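Side-chain contacts in DNA ligase (Aquifex aeolicus, PDB 3QWU), which probably joins nucleic acid ends through an ATP-derived adenylylated intermediate, and binds adenosine and calcium: residues A[291-296]-A[361-366]; A[315-320]-A[335-340]. All blocks are in the same frame, centred on the assembly; numbering follows the deposited sequence.

Contact 1: residues A[291-296]-A[361-366]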
loop_
_atom_site.group_PDB
_atom_site.type_symbol
_atom_site.label_atom_id
_atom_site.label_comp_id
_atom_site.label_asym_id
_atom_site.label_seq_id
_atom_site.Cartn_x
_atom_site.Cartn_y
_atom_site.Cartn_z
ATOM N N GLN A 291 -18.502 3.788 1.662
ATOM C CA GLN A 291 -19.036 4.581 2.751
ATOM C C GLN A 291 -18.351 5.897 2.937
ATOM O O GLN A 291 -18.982 6.834 3.398
ATOM C CB GLN A 291 -18.877 3.850 4.068
ATOM C CG GLN A 291 -19.816 2.711 4.282
ATOM C CD GLN A 291 -19.368 1.859 5.464
ATOM O OE1 GLN A 291 -19.616 0.666 5.485
ATOM N NE2 GLN A 291 -18.706 2.479 6.446
ATOM N N ALA A 292 -17.047 5.973 2.707
ATOM C CA ALA A 292 -16.396 7.263 2.813
ATOM C C ALA A 292 -16.850 8.204 1.656
ATOM O O ALA A 292 -16.979 9.411 1.883
ATOM C CB ALA A 292 -14.896 7.137 2.868
ATOM N N ILE A 293 -17.093 7.653 0.449
ATOM C CA ILE A 293 -17.706 8.422 -0.640
ATOM C C ILE A 293 -19.144 8.858 -0.365
ATOM O O ILE A 293 -19.524 10.003 -0.657
ATOM C CB ILE A 293 -17.670 7.654 -1.961
ATOM C CG1 ILE A 293 -16.233 7.640 -2.502
ATOM C CG2 ILE A 293 -18.623 8.243 -3.006
ATOM C CD1 ILE A 293 -15.926 6.387 -3.283
ATOM N N GLU A 294 -19.975 7.949 0.152
ATOM C CA GLU A 294 -21.350 8.363 0.574
ATOM C C GLU A 294 -21.274 9.492 1.628
ATOM O O GLU A 294 -22.059 10.431 1.545
ATOM C CB GLU A 294 -22.186 7.196 1.125
ATOM C CG GLU A 294 -22.777 6.256 0.011
ATOM C CD GLU A 294 -23.131 4.865 0.551
ATOM O OE1 GLU A 294 -22.723 4.539 1.668
ATOM O OE2 GLU A 294 -23.817 4.092 -0.131
ATOM N N GLN A 295 -20.354 9.387 2.596
ATOM C CA GLN A 295 -20.278 10.382 3.642
ATOM C C GLN A 295 -19.821 11.729 3.036
ATOM O O GLN A 295 -20.403 12.786 3.358
ATOM C CB GLN A 295 -19.368 9.939 4.769
ATOM C CG GLN A 295 -19.331 10.869 5.980
ATOM C CD GLN A 295 -18.194 10.574 6.985
ATOM O OE1 GLN A 295 -16.999 10.462 6.623
ATOM N NE2 GLN A 295 -18.564 10.483 8.260
ATOM N N PHE A 296 -18.846 11.671 2.133
ATOM C CA PHE A 296 -18.408 12.847 1.406
ATOM C C PHE A 296 -19.524 13.517 0.620
ATOM O O PHE A 296 -19.625 14.752 0.624
ATOM C CB PHE A 296 -17.272 12.551 0.421
ATOM C CG PHE A 296 -16.815 13.772 -0.304
ATOM C CD1 PHE A 296 -17.151 13.988 -1.624
ATOM C CD2 PHE A 296 -16.148 14.784 0.382
ATOM C CE1 PHE A 296 -16.768 15.159 -2.282
ATOM C CE2 PHE A 296 -15.773 15.943 -0.257
ATOM C CZ PHE A 296 -16.069 16.131 -1.605
ATOM N N HIS A 361 -11.697 15.912 -5.468
ATOM C CA HIS A 361 -10.999 16.158 -6.729
ATOM C C HIS A 361 -11.422 15.135 -7.788
ATOM O O HIS A 361 -11.718 15.485 -8.908
ATOM C CB HIS A 361 -9.472 16.162 -6.511
ATOM C CG HIS A 361 -8.681 16.406 -7.767
ATOM N ND1 HIS A 361 -8.638 17.631 -8.398
ATOM C CD2 HIS A 361 -7.932 15.566 -8.528
ATOM C CE1 HIS A 361 -7.886 17.540 -9.486
ATOM N NE2 HIS A 361 -7.439 16.297 -9.581
ATOM N N LEU A 362 -11.490 13.866 -7.395
ATOM C CA LEU A 362 -11.913 12.810 -8.280
ATOM C C LEU A 362 -13.401 12.850 -8.612
ATOM O O LEU A 362 -13.759 12.717 -9.787
ATOM C CB LEU A 362 -11.600 11.468 -7.671
ATOM C CG LEU A 362 -10.171 11.235 -7.246
ATOM C CD1 LEU A 362 -10.075 9.823 -6.705
ATOM C CD2 LEU A 362 -9.250 11.475 -8.424
ATOM N N LEU A 363 -14.259 13.044 -7.602
ATOM C CA LEU A 363 -15.727 13.100 -7.805
ATOM C C LEU A 363 -16.227 14.249 -8.684
ATOM O O LEU A 363 -17.248 14.125 -9.332
ATOM C CB LEU A 363 -16.482 13.143 -6.462
ATOM C CG LEU A 363 -16.460 11.816 -5.716
ATOM C CD1 LEU A 363 -17.078 12.053 -4.407
ATOM C CD2 LEU A 363 -17.205 10.734 -6.472
ATOM N N SER A 364 -15.509 15.353 -8.742
ATOM C CA SER A 364 -15.870 16.420 -9.661
ATOM C C SER A 364 -15.125 16.286 -10.983
ATOM O O SER A 364 -15.060 17.238 -11.760
ATOM C CB SER A 364 -15.582 17.763 -9.023
ATOM O OG SER A 364 -14.284 17.751 -8.491
ATOM N N GLY A 365 -14.598 15.093 -11.273
ATOM C CA GLY A 365 -13.988 14.843 -12.601
ATOM C C GLY A 365 -12.542 15.282 -12.765
ATOM O O GLY A 365 -12.080 15.539 -13.876
ATOM N N GLY A 366 -11.823 15.365 -11.665
ATOM C CA GLY A 366 -10.397 15.644 -11.703
ATOM C C GLY A 366 -9.462 14.623 -12.360
ATOM O O GLY A 366 -9.774 13.447 -12.498
#

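Contact 2: residues A[315-320]-A[335-340]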
loop_
_atom_site.group_PDB
_atom_site.type_symbol
_atom_site.label_atom_id
_atom_site.label_comp_id
_atom_site.label_asym_id
_atom_site.label_seq_id
_atom_site.Cartn_x
_atom_site.Cartn_y
_atom_site.Cartn_z
ATOM N N ASN A 315 -9.930 17.708 31.669
ATOM C CA ASN A 315 -9.409 16.490 31.047
ATOM C C ASN A 315 -9.900 16.202 29.626
ATOM O O ASN A 315 -9.147 15.650 28.818
ATOM C CB ASN A 315 -9.686 15.276 31.933
ATOM C CG ASN A 315 -8.863 15.301 33.177
ATOM O OD1 ASN A 315 -7.820 15.947 33.200
ATOM N ND2 ASN A 315 -9.302 14.582 34.214
ATOM N N ALA A 316 -11.132 16.608 29.323
ATOM C CA ALA A 316 -11.650 16.463 27.987
ATOM C C ALA A 316 -10.992 17.463 27.112
ATOM O O ALA A 316 -10.627 17.131 25.990
ATOM C CB ALA A 316 -13.124 16.621 27.955
ATOM N N ILE A 317 -10.807 18.686 27.614
ATOM C CA ILE A 317 -10.110 19.732 26.858
ATOM C C ILE A 317 -8.671 19.289 26.625
ATOM O O ILE A 317 -8.188 19.375 25.508
ATOM C CB ILE A 317 -10.145 21.134 27.541
ATOM C CG1 ILE A 317 -11.557 21.746 27.431
ATOM C CG2 ILE A 317 -9.095 22.121 26.921
ATOM C CD1 ILE A 317 -11.909 22.363 26.062
ATOM N N ALA A 318 -8.013 18.775 27.669
ATOM C CA ALA A 318 -6.639 18.279 27.543
ATOM C C ALA A 318 -6.551 17.149 26.513
ATOM O O ALA A 318 -5.549 17.056 25.760
ATOM C CB ALA A 318 -6.096 17.820 28.888
ATOM N N LEU A 319 -7.587 16.302 26.447
ATOM C CA LEU A 319 -7.583 15.236 25.451
ATOM C C LEU A 319 -7.642 15.789 24.016
ATOM O O LEU A 319 -6.864 15.345 23.192
ATOM C CB LEU A 319 -8.694 14.204 25.668
ATOM C CG LEU A 319 -8.699 13.226 24.474
ATOM C CD1 LEU A 319 -7.601 12.148 24.662
ATOM C CD2 LEU A 319 -10.037 12.620 24.248
ATOM N N LEU A 320 -8.568 16.706 23.720
ATOM C CA LEU A 320 -8.597 17.402 22.409
ATOM C C LEU A 320 -7.251 17.960 22.040
ATOM O O LEU A 320 -6.798 17.799 20.901
ATOM C CB LEU A 320 -9.589 18.580 22.372
ATOM C CG LEU A 320 -11.070 18.188 22.439
ATOM C CD1 LEU A 320 -11.936 19.408 22.572
ATOM C CD2 LEU A 320 -11.528 17.344 21.254
ATOM N N ARG A 335 -17.425 18.522 18.621
ATOM C CA ARG A 335 -18.861 18.757 18.363
ATOM C C ARG A 335 -19.584 19.139 19.643
ATOM O O ARG A 335 -20.206 20.185 19.701
ATOM C CB ARG A 335 -19.553 17.541 17.768
ATOM C CG ARG A 335 -18.841 16.898 16.605
ATOM C CD ARG A 335 -19.405 15.491 16.336
ATOM N NE ARG A 335 -20.758 15.499 15.792
ATOM C CZ ARG A 335 -21.069 15.600 14.497
ATOM N NH1 ARG A 335 -20.131 15.712 13.544
ATOM N NH2 ARG A 335 -22.352 15.601 14.153
ATOM N N ARG A 336 -19.480 18.302 20.671
ATOM C CA ARG A 336 -20.227 18.475 21.936
ATOM C C ARG A 336 -19.330 18.292 23.180
ATOM O O ARG A 336 -18.558 17.325 23.257
ATOM C CB ARG A 336 -21.370 17.445 22.029
ATOM C CG ARG A 336 -22.727 17.897 21.547
ATOM C CD ARG A 336 -23.815 16.815 21.768
ATOM N NE ARG A 336 -24.079 16.585 23.194
ATOM C CZ ARG A 336 -23.963 15.413 23.840
ATOM N NH1 ARG A 336 -23.599 14.289 23.211
ATOM N NH2 ARG A 336 -24.245 15.364 25.146
ATOM N N LEU A 337 -19.432 19.226 24.129
ATOM C CA LEU A 337 -18.871 19.078 25.468
ATOM C C LEU A 337 -19.907 19.567 26.474
ATOM O O LEU A 337 -20.082 20.757 26.690
ATOM C CB LEU A 337 -17.548 19.830 25.610
ATOM C CG LEU A 337 -16.714 19.574 26.886
ATOM C CD1 LEU A 337 -16.480 18.063 27.244
ATOM C CD2 LEU A 337 -15.380 20.294 26.771
ATOM N N GLU A 338 -20.580 18.609 27.095
ATOM C CA GLU A 338 -21.781 18.851 27.885
ATOM C C GLU A 338 -21.802 18.004 29.173
ATOM O O GLU A 338 -21.530 16.799 29.132
ATOM C CB GLU A 338 -22.982 18.397 27.061
ATOM C CG GLU A 338 -23.797 19.429 26.346
ATOM C CD GLU A 338 -25.159 18.827 25.977
ATOM O OE1 GLU A 338 -25.196 17.693 25.417
ATOM O OE2 GLU A 338 -26.188 19.461 26.288
ATOM N N LYS A 339 -22.178 18.593 30.298
ATOM C CA LYS A 339 -22.513 17.784 31.456
ATOM C C LYS A 339 -23.546 16.721 31.088
ATOM O O LYS A 339 -24.436 16.955 30.285
ATOM C CB LYS A 339 -23.069 18.632 32.588
ATOM C CG LYS A 339 -22.934 17.960 33.935
ATOM C CD LYS A 339 -21.527 18.125 34.472
ATOM C CE LYS A 339 -21.366 17.430 35.811
ATOM N NZ LYS A 339 -21.361 15.976 35.585
ATOM N N GLU A 340 -23.392 15.536 31.657
ATOM C CA GLU A 340 -24.271 14.412 31.390
ATOM C C GLU A 340 -24.122 13.522 32.615
ATOM O O GLU A 340 -23.071 12.896 32.816
ATOM C CB GLU A 340 -23.834 13.706 30.106
ATOM C CG GLU A 340 -24.743 12.571 29.625
ATOM C CD GLU A 340 -24.060 11.684 28.575
ATOM O OE1 GLU A 340 -23.487 10.630 28.976
ATOM O OE2 GLU A 340 -24.086 12.046 27.363
#

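Contact 1: residues A[291-296]-A[361-366]
One methyl group, L363 CD1, makes both contacts between these segments, close on F296 and looser on I293, near a helix end finished by a Schellman motif. Helix 276-299 supplies the two receiving residues; L363 is the last residue of helix 353-363 and provides about half of the 134 Å² buried between the segments. The backbones stay well apart, 8.8 Å from I293 CA to L363 CA, and side chains bridge the gap without any hydrogen bond. L363 CD1 comes to 3.4 Å from F296 CD1, a close approach for two carbons. The same L363 CD1 lies 3.8 Å from F296 CE1, approaching the ring obliquely. F296 and L363 run alongside in opposing senses: F296 holds its ring anti to the backbone N (chi1 -179°), while L363 extends CD1 away from its own CA (chi2 174°). I293 adds a looser touch, CG2 to L363 CD1 at 4.3 Å. L264 of the second subunit packs on L363 and Y267 of that subunit on I293, so the cluster extends into the second subunit. Beyond L363 the chain turns at G365, whose phi of 84° reverses the helical course. G365 N bonds to L362 O at 2.9 Å and G366 N to H361 O at 2.8 Å, and the same turn sets G366 CA 3.7 Å above the H361 ring plane, offset toward its rim.

Contact 2: residues A[315-320]-A[335-340]
L337 carries CG anti to its backbone N (chi1 -170°), and a chi2 of 49° folds CD1 back while CD2 reaches onward, giving the two methyls different targets on helix 313-325. L337 CD1 meets A316 CB at 3.7 Å. L337 CD2 lies 4.1 Å from both I317 CG1 and I317 CD1; I317 keeps CG1 beside its own backbone N (chi1 -73°), which lets the CG1-CD1 branch reach L337. I317 lies roughly perpendicular to L337. With A316 contributing only a methyl, helix and strand come to 8.1 Å between A316 CA and L337 CA. The contact is wholly apolar, and L337 accounts for 64 of its 116 Å². Flanking L337, R336 and E338 form a salt bridge on their own side of the strand: R336 NE, 2.7 Å from E338 OE1, and R336 NH2 both reach that oxygen from the anti side, NE tilted well out of the carboxylate plane. Opposite E347 the strand carries two residues, R335 and R336, a classic bulge. Strand 330-340 is an edge strand of the three-stranded antiparallel sheet, with 343-352 in the middle; helix 313-325 packs along it, A316 also touching F310 of strand 303-310 and L320 touching F348 of strand 343-352.

In the fold
Contact 2 is nested within the chain loop that contact 1 closes: its segments are 15 residues apart at their closest ends, those of contact 1 65. Both belong to the Pab1020-type C-terminal region of the ligase. Helix 276-299 precedes the first strand of the sheet of contact 2, 303-310, and helix 353-363 follows its middle strand, 343-352. Even so, the centres of the two contacts are 31 Å apart and their nearest atoms about 8 Å, without touching. Contact 1 has its centre 30 Å from the chain centre and lies against the second subunit; contact 2, at 22 Å, meets no other chain. Both lie away from the adenosine pocket and the calcium site.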